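Local coordinates for protein terminase, large subunit (Enterobacteria phage P22, PDB 4DKW) that drives viral DNA into empty capsids as an ATP-powered motor and cuts the genome at the start and end of packaging, this chain being its nuclease domain, at residues A[45-48]-A[53-56]; A[130-135]-A[178-183]; A[58-63]-A[71-76]. All blocks are in the same frame, centred on the assembly; numbering follows the deposited sequence.

In the fold
Followed from the N terminus, contact 1 comes first: it closes the short turn between strands 40-48 and 53-62, a beta hairpin of the RNase H-like nuclease domain. Farther along strand 53-62, contact 3 closes the short connection that brings helix 67-78 back over the sheet. Contact 2 spans 42 residues and ties helix 125-137 to the end of helix 171-181. The three follow in series, with none nested or crossed. Contacts 1 and 2 touch, since Tyr180 and Arg183 pack against Phe54; contact 3 lies about 21 Å from contact 2, centre to centre, on the other side of the chain's centre.

Contact 1: A[45-48]-A[53-56]; sequences LWWD and VFYL
Val53 and Asp48 form the hydrogen-bonded pair next to the turn of a beta hairpin, whose strands belong to the central sheet of the RNase H-like nuclease domain. Asp48 N gives to Val53 O at 2.9 Å, and Val53 N returns the bond to Asp48 O. From the end of its strand, Asp48 OD1 accepts the backbone N-H of Ala51 in the turn.

Phe54, in the following non-hydrogen-bonded pair, lies beside Trp47 and points the same way. Its phenyl ring forms an offset stack with the five-membered ring of the Trp47 indole, centroids 3.9 Å apart and planes only 13° from parallel. Phe54 CZ reaches over the indole face to within 3.3 Å of Trp47 NE1. That N-H is bonded to Asp52 OD1, while Val53 O lies at the indole edge near CD1. A chi1 of -172° places Trp47 CG beside its own carbonyl carbon and swings the indole across toward the second strand.

Tyr55 makes two backbone bonds with Trp46: Trp46 N donates to Tyr55 O at 2.7 Å, almost straight at 173°, and Tyr55 N returns the bond to Trp46 O. The Tyr55 ring stands on the other face of the sheet from Phe54, where Phe20 meets both Tyr55 and Trp46 edge-to-face. A water joins Tyr55 OH to the carboxylate of Asp48, donating to OD2.

Leu56 turns to the face carrying Phe54 and pairs with Leu45. There the two leucines meet by one methyl each, Leu45 CD1 standing 4.2 Å from Leu56 CD1.

Contact 2: A[130-135]-A[178-183]; sequences SELRDL and YGYMMR
Tyr180 OH donates a 2.7 Å hydrogen bond to Glu131 OE1, the polar link between helices 125-137 and 171-181 in this buried helix-to-helix contact of the RNase H-like nuclease domain, away from its metal site. The oxygen accepts on its anti side, 21° out of the carboxylate plane, and sits at the edge of the phenol, with the carboxylate and ring planes nearly perpendicular (88°). Glu131, extended beyond CG, brings OE1 to the phenol hydroxyl.

Just beyond helix 171-181, Arg183 folds back over Tyr180: NH1 donates to Tyr180 O at 2.9 Å, from above the carbonyl plane, and the backbone N of Arg183 reaches the same oxygen from the opposite face. The guanidinium thereby lies over one face of the phenol ring, NH1 3.4 Å above its plane. Leu132 CD2 covers the other face in a CH-pi contact, 4.2 Å from the ring centroid. Leu135 CD1 approaches more obliquely, 3.5 Å from Tyr180 CE1, and Phe54 of the hairpin meets the ring edge-to-face. The Tyr180 ring reaches helix 125-137 because chi1, 172°, sets CG opposite the backbone N.

The buried ring thus lies between Leu132 and the guanidinium of Arg183, with Leu135 at its CE1 side, while its hydroxyl is satisfied by a carboxylate. Arg183 NH2, 4.6 Å from Glu131 OE1, is too far for a salt bridge, but its charge may still favour the ionised carboxylate.

Contact 3: A[58-63]-A[71-76]; sequences RVWKKS and WGAVKS. With SO4 (sulfate ion), chain G.
Trp60 lays its indole against Ala73, whose CB lies over one ring face and comes within 3.4 Å of Trp60 NE1. The methyl is offset toward the rim, over the NE1-CE2 side. Val74 meets the base of the same side chain: CG1 is 3.5 Å from Trp60 CB and almost as close to CG, approaching the ring obliquely as the two side chains cross at about a right angle. With CG anti to the backbone N (chi1 177°), the indole extends from the strand so that its NE1-CE2 edge comes under Ala73 CB while CB and CG stay beside Val74 CG1. Across the ring from Ala73, Lys62 CB packs on the opposite face, 3.5 Å above the plane, and leaves the indole held between its own strand and the helix.

This is a beta-strand to alpha-helix packing contact in the RNase H-like domain, joining strand 53-62 to helix 67-78, which follows it in the chain. Val74 also touches His42 of neighbouring strand 40-48 and therefore spans two strands of the sheet.

Farther along the chain, Ser63 binds a sulfate, probably from the crystallisation liquor: OG donates to O3 at 3.0 Å, and the backbone N adds a weak bond to that oxygen. Lys61 runs fully extended to a salt bridge with Glu153.

No hydrogen bond joins 58-63 to 71-76, so methyl and aromatic packing carries the join, while Lys61, on the other side of the strand, turns its charge to Glu153 and, in a long, weak ion pair, toward the magnesium ligand Asp171.

Contact 1: A[45-48]-A[53-56]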
loop_
_atom_site.group_PDB
_atom_site.type_symbol
_atom_site.label_atom_id
_atom_site.label_comp_id
_atom_site.label_asym_id
_atom_site.label_seq_id
_atom_site.Cartn_x
_atom_site.Cartn_y
_atom_site.Cartn_z
ATOM N N LEU A 45 5.153 4.585 0.934
ATOM C CA LEU A 45 5.885 3.855 1.928
ATOM C C LEU A 45 7.333 4.321 1.876
ATOM O O LEU A 45 7.895 4.494 0.792
ATOM C CB LEU A 45 5.778 2.373 1.570
ATOM C CG LEU A 45 6.164 1.252 2.514
ATOM C CD1 LEU A 45 5.343 1.302 3.811
ATOM C CD2 LEU A 45 5.941 -0.053 1.771
ATOM N N TRP A 46 7.934 4.562 3.039
ATOM C CA TRP A 46 9.356 4.879 3.090
ATOM C C TRP A 46 10.078 3.685 3.673
ATOM O O TRP A 46 9.564 3.031 4.585
ATOM C CB TRP A 46 9.626 6.105 3.957
ATOM C CG TRP A 46 8.968 7.350 3.478
ATOM C CD1 TRP A 46 8.332 7.541 2.286
ATOM C CD2 TRP A 46 8.875 8.590 4.190
ATOM N NE1 TRP A 46 7.853 8.827 2.207
ATOM C CE2 TRP A 46 8.175 9.491 3.360
ATOM C CE3 TRP A 46 9.327 9.026 5.444
ATOM C CZ2 TRP A 46 7.902 10.804 3.757
ATOM C CZ3 TRP A 46 9.058 10.332 5.832
ATOM C CH2 TRP A 46 8.352 11.205 4.990
ATOM N N TRP A 47 11.257 3.397 3.129
ATOM C CA TRP A 47 12.073 2.269 3.570
ATOM C C TRP A 47 13.484 2.741 3.953
ATOM O O TRP A 47 14.251 3.210 3.113
ATOM C CB TRP A 47 12.156 1.207 2.466
ATOM C CG TRP A 47 12.805 -0.074 2.885
ATOM C CD1 TRP A 47 13.059 -0.491 4.164
ATOM C CD2 TRP A 47 13.265 -1.123 2.019
ATOM N NE1 TRP A 47 13.665 -1.726 4.148
ATOM C CE2 TRP A 47 13.800 -2.137 2.855
ATOM C CE3 TRP A 47 13.279 -1.298 0.641
ATOM C CZ2 TRP A 47 14.344 -3.326 2.325
ATOM C CZ3 TRP A 47 13.821 -2.470 0.124
ATOM C CH2 TRP A 47 14.346 -3.467 0.965
ATOM N N ASP A 48 13.797 2.632 5.234
ATOM C CA ASP A 48 15.143 2.802 5.733
ATOM C C ASP A 48 15.792 1.439 5.545
ATOM O O ASP A 48 15.524 0.527 6.316
ATOM C CB ASP A 48 15.075 3.169 7.233
ATOM C CG ASP A 48 16.448 3.417 7.851
ATOM O OD1 ASP A 48 17.467 3.032 7.239
ATOM O OD2 ASP A 48 16.509 3.994 8.955
ATOM N N VAL A 53 13.623 -0.633 8.321
ATOM C CA VAL A 53 12.367 -0.199 8.929
ATOM C C VAL A 53 11.503 0.455 7.858
ATOM O O VAL A 53 12.011 1.204 7.025
ATOM C CB VAL A 53 12.608 0.801 10.097
ATOM C CG1 VAL A 53 11.281 1.332 10.662
ATOM C CG2 VAL A 53 13.406 0.138 11.212
ATOM N N PHE A 54 10.201 0.168 7.886
ATOM C CA PHE A 54 9.243 0.720 6.932
ATOM C C PHE A 54 8.334 1.742 7.594
ATOM O O PHE A 54 7.898 1.539 8.727
ATOM C CB PHE A 54 8.396 -0.396 6.324
ATOM C CG PHE A 54 9.200 -1.404 5.556
ATOM C CD1 PHE A 54 9.298 -1.320 4.180
ATOM C CD2 PHE A 54 9.862 -2.426 6.214
ATOM C CE1 PHE A 54 10.048 -2.245 3.474
ATOM C CE2 PHE A 54 10.605 -3.348 5.516
ATOM C CZ PHE A 54 10.697 -3.258 4.139
ATOM N N TYR A 55 8.054 2.834 6.881
ATOM C CA TYR A 55 7.144 3.871 7.369
ATOM C C TYR A 55 6.057 4.103 6.332
ATOM O O TYR A 55 6.347 4.476 5.194
ATOM C CB TYR A 55 7.886 5.193 7.611
ATOM C CG TYR A 55 9.037 5.086 8.591
ATOM C CD1 TYR A 55 8.831 5.329 9.948
ATOM C CD2 TYR A 55 10.322 4.739 8.166
ATOM C CE1 TYR A 55 9.871 5.239 10.861
ATOM C CE2 TYR A 55 11.370 4.638 9.078
ATOM C CZ TYR A 55 11.128 4.892 10.426
ATOM O OH TYR A 55 12.144 4.814 11.352
ATOM N N LEU A 56 4.811 3.855 6.713
ATOM C CA LEU A 56 3.697 4.208 5.862
ATOM C C LEU A 56 3.470 5.699 6.085
ATOM O O LEU A 56 2.928 6.100 7.108
ATOM C CB LEU A 56 2.464 3.385 6.226
ATOM C CG LEU A 56 1.255 3.631 5.324
ATOM C CD1 LEU A 56 1.599 3.310 3.875
ATOM C CD2 LEU A 56 0.089 2.792 5.800
HETATM O O HOH W 1 14.887 3.549 10.988
#

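Contact 2: A[130-135]-A[178-183]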
loop_
_atom_site.group_PDB
_atom_site.type_symbol
_atom_site.label_atom_id
_atom_site.label_comp_id
_atom_site.label_asym_id
_atom_site.label_seq_id
_atom_site.Cartn_x
_atom_site.Cartn_y
_atom_site.Cartn_z
ATOM N N SER A 130 1.838 -12.201 6.757
ATOM C CA SER A 130 2.769 -12.789 7.723
ATOM C C SER A 130 4.021 -11.934 7.869
ATOM O O SER A 130 4.493 -11.682 8.988
ATOM C CB SER A 130 3.173 -14.211 7.324
ATOM O OG SER A 130 2.122 -15.107 7.607
ATOM N N GLU A 131 4.559 -11.493 6.737
ATOM C CA GLU A 131 5.780 -10.702 6.748
ATOM C C GLU A 131 5.532 -9.350 7.383
ATOM O O GLU A 131 6.324 -8.898 8.209
ATOM C CB GLU A 131 6.342 -10.554 5.337
ATOM C CG GLU A 131 6.865 -11.880 4.777
ATOM C CD GLU A 131 7.748 -11.706 3.539
ATOM O OE1 GLU A 131 8.077 -10.553 3.179
ATOM O OE2 GLU A 131 8.122 -12.733 2.931
ATOM N N LEU A 132 4.412 -8.721 7.027
ATOM C CA LEU A 132 4.045 -7.444 7.639
ATOM C C LEU A 132 3.833 -7.545 9.154
ATOM O O LEU A 132 4.209 -6.636 9.882
ATOM C CB LEU A 132 2.813 -6.843 6.964
ATOM C CG LEU A 132 3.026 -6.303 5.546
ATOM C CD1 LEU A 132 1.698 -5.857 4.940
ATOM C CD2 LEU A 132 4.024 -5.151 5.565
ATOM N N ARG A 133 3.233 -8.636 9.628
ATOM C CA ARG A 133 3.012 -8.797 11.065
ATOM C C ARG A 133 4.329 -8.956 11.811
ATOM O O ARG A 133 4.488 -8.424 12.909
ATOM C CB ARG A 133 2.107 -9.994 11.388
ATOM C CG ARG A 133 1.844 -10.120 12.905
ATOM C CD ARG A 133 1.275 -11.473 13.330
ATOM N NE ARG A 133 -0.076 -11.699 12.822
ATOM C CZ ARG A 133 -0.349 -12.484 11.785
ATOM N NH1 ARG A 133 0.645 -13.118 11.155
ATOM N NH2 ARG A 133 -1.610 -12.637 11.380
ATOM N N ASP A 134 5.262 -9.706 11.222
ATOM C CA ASP A 134 6.592 -9.874 11.807
ATOM C C ASP A 134 7.254 -8.525 11.973
ATOM O O ASP A 134 7.804 -8.232 13.027
ATOM C CB ASP A 134 7.489 -10.762 10.937
ATOM C CG ASP A 134 7.076 -12.213 10.961
ATOM O OD1 ASP A 134 6.283 -12.606 11.845
ATOM O OD2 ASP A 134 7.567 -12.964 10.093
ATOM N N LEU A 135 7.193 -7.705 10.927
ATOM C CA LEU A 135 7.796 -6.370 10.947
ATOM C C LEU A 135 7.174 -5.519 12.040
ATOM O O LEU A 135 7.881 -4.825 12.763
ATOM C CB LEU A 135 7.670 -5.674 9.589
ATOM C CG LEU A 135 8.403 -6.319 8.403
ATOM C CD1 LEU A 135 8.026 -5.632 7.091
ATOM C CD2 LEU A 135 9.897 -6.245 8.628
ATOM N N TYR A 178 1.159 -4.137 -1.480
ATOM C CA TYR A 178 1.747 -4.042 -2.832
ATOM C C TYR A 178 3.054 -3.249 -2.868
ATOM O O TYR A 178 3.997 -3.629 -3.571
ATOM C CB TYR A 178 0.770 -3.430 -3.846
ATOM C CG TYR A 178 -0.528 -4.188 -3.969
ATOM C CD1 TYR A 178 -0.563 -5.571 -3.827
ATOM C CD2 TYR A 178 -1.722 -3.520 -4.215
ATOM C CE1 TYR A 178 -1.754 -6.261 -3.929
ATOM C CE2 TYR A 178 -2.912 -4.202 -4.322
ATOM C CZ TYR A 178 -2.921 -5.572 -4.182
ATOM O OH TYR A 178 -4.107 -6.254 -4.291
ATOM N N GLY A 179 3.100 -2.145 -2.128
ATOM C CA GLY A 179 4.296 -1.329 -2.050
ATOM C C GLY A 179 5.424 -2.098 -1.394
ATOM O O GLY A 179 6.570 -2.053 -1.841
ATOM N N TYR A 180 5.091 -2.812 -0.325
ATOM C CA TYR A 180 6.049 -3.658 0.364
ATOM C C TYR A 180 6.597 -4.772 -0.551
ATOM O O TYR A 180 7.805 -5.027 -0.598
ATOM C CB TYR A 180 5.428 -4.240 1.644
ATOM C CG TYR A 180 6.305 -5.280 2.303
ATOM C CD1 TYR A 180 7.431 -4.908 3.012
ATOM C CD2 TYR A 180 6.009 -6.638 2.205
ATOM C CE1 TYR A 180 8.252 -5.850 3.592
ATOM C CE2 TYR A 180 6.824 -7.600 2.801
ATOM C CZ TYR A 180 7.945 -7.189 3.485
ATOM O OH TYR A 180 8.779 -8.099 4.082
ATOM N N MET A 181 5.709 -5.434 -1.279
ATOM C CA MET A 181 6.112 -6.517 -2.173
ATOM C C MET A 181 7.085 -6.031 -3.232
ATOM O O MET A 181 8.041 -6.729 -3.589
ATOM C CB MET A 181 4.891 -7.122 -2.851
ATOM C CG MET A 181 3.996 -7.898 -1.901
ATOM S SD MET A 181 2.396 -8.286 -2.641
ATOM C CE MET A 181 2.896 -9.280 -4.031
ATOM N N MET A 182 6.839 -4.822 -3.721
ATOM C CA MET A 182 7.624 -4.254 -4.811
ATOM C C MET A 182 8.735 -3.318 -4.338
ATOM O O MET A 182 9.240 -2.520 -5.123
ATOM C CB MET A 182 6.706 -3.512 -5.780
ATOM C CG MET A 182 5.755 -4.417 -6.523
ATOM S SD MET A 182 6.573 -5.433 -7.778
ATOM C CE MET A 182 6.473 -4.394 -9.231
ATOM N N ARG A 183 9.122 -3.434 -3.071
ATOM C CA ARG A 183 10.103 -2.534 -2.472
ATOM C C ARG A 183 11.449 -2.514 -3.196
ATOM O O ARG A 183 12.217 -1.563 -3.043
ATOM C CB ARG A 183 10.285 -2.837 -0.983
ATOM C CG ARG A 183 10.889 -4.189 -0.668
ATOM C CD ARG A 183 10.818 -4.451 0.813
ATOM N NE ARG A 183 11.434 -5.722 1.193
ATOM C CZ ARG A 183 10.847 -6.909 1.066
ATOM N NH1 ARG A 183 9.627 -7.004 0.552
ATOM N NH2 ARG A 183 11.481 -8.008 1.448
#

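Contact 3: A[58-63]-A[71-76]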
loop_
_atom_site.group_PDB
_atom_site.type_symbol
_atom_site.label_atom_id
_atom_site.label_comp_id
_atom_site.label_asym_id
_atom_site.label_seq_id
_atom_site.Cartn_x
_atom_site.Cartn_y
_atom_site.Cartn_z
ATOM N N ARG A 58 2.202 8.282 3.703
ATOM C CA ARG A 58 1.077 8.987 3.096
ATOM C C ARG A 58 -0.013 7.993 2.724
ATOM O O ARG A 58 0.280 6.911 2.234
ATOM C CB ARG A 58 1.509 9.754 1.841
ATOM C CG ARG A 58 2.723 10.652 1.996
ATOM C CD ARG A 58 2.345 11.958 2.637
ATOM N NE ARG A 58 3.434 12.929 2.572
ATOM C CZ ARG A 58 4.343 13.106 3.528
ATOM N NH1 ARG A 58 4.310 12.373 4.640
ATOM N NH2 ARG A 58 5.290 14.021 3.375
ATOM N N VAL A 59 -1.267 8.369 2.971
ATOM C CA VAL A 59 -2.427 7.544 2.640
ATOM C C VAL A 59 -3.564 8.408 2.118
ATOM O O VAL A 59 -3.898 9.432 2.718
ATOM C CB VAL A 59 -2.938 6.764 3.864
ATOM C CG1 VAL A 59 -4.339 6.254 3.624
ATOM C CG2 VAL A 59 -1.992 5.613 4.201
ATOM N N TRP A 60 -4.146 7.997 0.993
ATOM C CA TRP A 60 -5.329 8.643 0.448
ATOM C C TRP A 60 -6.310 7.555 0.032
ATOM O O TRP A 60 -5.947 6.613 -0.671
ATOM C CB TRP A 60 -4.962 9.543 -0.735
ATOM C CG TRP A 60 -6.143 10.206 -1.418
ATOM C CD1 TRP A 60 -6.800 11.337 -1.017
ATOM C CD2 TRP A 60 -6.781 9.783 -2.637
ATOM N NE1 TRP A 60 -7.813 11.638 -1.906
ATOM C CE2 TRP A 60 -7.819 10.701 -2.908
ATOM C CE3 TRP A 60 -6.578 8.712 -3.521
ATOM C CZ2 TRP A 60 -8.652 10.579 -4.020
ATOM C CZ3 TRP A 60 -7.406 8.592 -4.625
ATOM C CH2 TRP A 60 -8.431 9.522 -4.864
ATOM N N LYS A 61 -7.550 7.674 0.487
ATOM C CA LYS A 61 -8.570 6.671 0.209
ATOM C C LYS A 61 -9.881 7.357 -0.151
ATOM O O LYS A 61 -10.346 8.232 0.586
ATOM C CB LYS A 61 -8.763 5.791 1.442
ATOM C CG LYS A 61 -9.843 4.736 1.309
ATOM C CD LYS A 61 -9.910 3.884 2.568
ATOM C CE LYS A 61 -11.035 2.867 2.475
ATOM N NZ LYS A 61 -10.977 1.910 3.599
ATOM N N LYS A 62 -10.473 6.973 -1.284
ATOM C CA LYS A 62 -11.689 7.632 -1.747
ATOM C C LYS A 62 -12.493 6.816 -2.757
ATOM O O LYS A 62 -11.932 6.211 -3.674
ATOM C CB LYS A 62 -11.374 9.014 -2.333
ATOM C CG LYS A 62 -12.404 10.071 -1.956
ATOM C CD LYS A 62 -12.187 11.367 -2.696
ATOM C CE LYS A 62 -13.094 12.457 -2.154
ATOM N NZ LYS A 62 -14.541 12.122 -2.287
ATOM N N SER A 63 -13.814 6.808 -2.575
ATOM C CA SER A 63 -14.738 6.177 -3.519
ATOM C C SER A 63 -15.063 7.106 -4.682
ATOM O O SER A 63 -15.020 8.329 -4.552
ATOM C CB SER A 63 -16.048 5.788 -2.826
ATOM O OG SER A 63 -15.854 4.803 -1.827
ATOM N N TRP A 71 -4.817 11.725 -9.032
ATOM C CA TRP A 71 -3.597 12.486 -9.288
ATOM C C TRP A 71 -3.663 13.905 -8.730
ATOM O O TRP A 71 -2.704 14.386 -8.142
ATOM C CB TRP A 71 -3.285 12.522 -10.787
ATOM C CG TRP A 71 -2.050 13.315 -11.124
ATOM C CD1 TRP A 71 -2.000 14.532 -11.750
ATOM C CD2 TRP A 71 -0.689 12.952 -10.846
ATOM N NE1 TRP A 71 -0.692 14.942 -11.883
ATOM C CE2 TRP A 71 0.129 13.994 -11.335
ATOM C CE3 TRP A 71 -0.085 11.848 -10.234
ATOM C CZ2 TRP A 71 1.521 13.962 -11.225
ATOM C CZ3 TRP A 71 1.298 11.819 -10.129
ATOM C CH2 TRP A 71 2.084 12.866 -10.625
ATOM N N GLY A 72 -4.796 14.573 -8.906
ATOM C CA GLY A 72 -4.973 15.891 -8.321
ATOM C C GLY A 72 -4.914 15.893 -6.801
ATOM O O GLY A 72 -4.471 16.864 -6.190
ATOM N N ALA A 73 -5.350 14.800 -6.186
ATOM C CA ALA A 73 -5.388 14.708 -4.728
ATOM C C ALA A 73 -4.049 14.334 -4.082
ATOM O O ALA A 73 -3.831 14.642 -2.907
ATOM C CB ALA A 73 -6.474 13.737 -4.281
ATOM N N VAL A 74 -3.163 13.666 -4.823
ATOM C CA VAL A 74 -1.931 13.146 -4.214
ATOM C C VAL A 74 -0.638 13.536 -4.925
ATOM O O VAL A 74 0.443 13.178 -4.456
ATOM C CB VAL A 74 -1.939 11.595 -4.085
ATOM C CG1 VAL A 74 -3.207 11.113 -3.387
ATOM C CG2 VAL A 74 -1.786 10.941 -5.440
ATOM N N LYS A 75 -0.726 14.256 -6.042
ATOM C CA LYS A 75 0.471 14.521 -6.855
ATOM C C LYS A 75 1.580 15.263 -6.116
ATOM O O LYS A 75 2.749 15.139 -6.484
ATOM C CB LYS A 75 0.142 15.258 -8.158
ATOM C CG LYS A 75 -0.474 16.632 -7.990
ATOM C CD LYS A 75 -0.862 17.193 -9.344
ATOM C CE LYS A 75 -1.542 18.543 -9.220
ATOM N NZ LYS A 75 -0.629 19.544 -8.610
ATOM N N SER A 76 1.216 16.022 -5.084
ATOM C CA SER A 76 2.202 16.761 -4.297
ATOM C C SER A 76 3.245 15.831 -3.684
ATOM O O SER A 76 4.428 16.178 -3.622
ATOM C CB SER A 76 1.535 17.624 -3.212
ATOM O OG SER A 76 0.720 16.851 -2.346
HETATM S S SO4 G . -14.520 6.679 1.751
HETATM O O1 SO4 G . -13.887 5.577 2.468
HETATM O O2 SO4 G . -13.810 7.920 2.043
HETATM O O3 SO4 G . -14.472 6.417 0.317
HETATM O O4 SO4 G . -15.910 6.801 2.175
#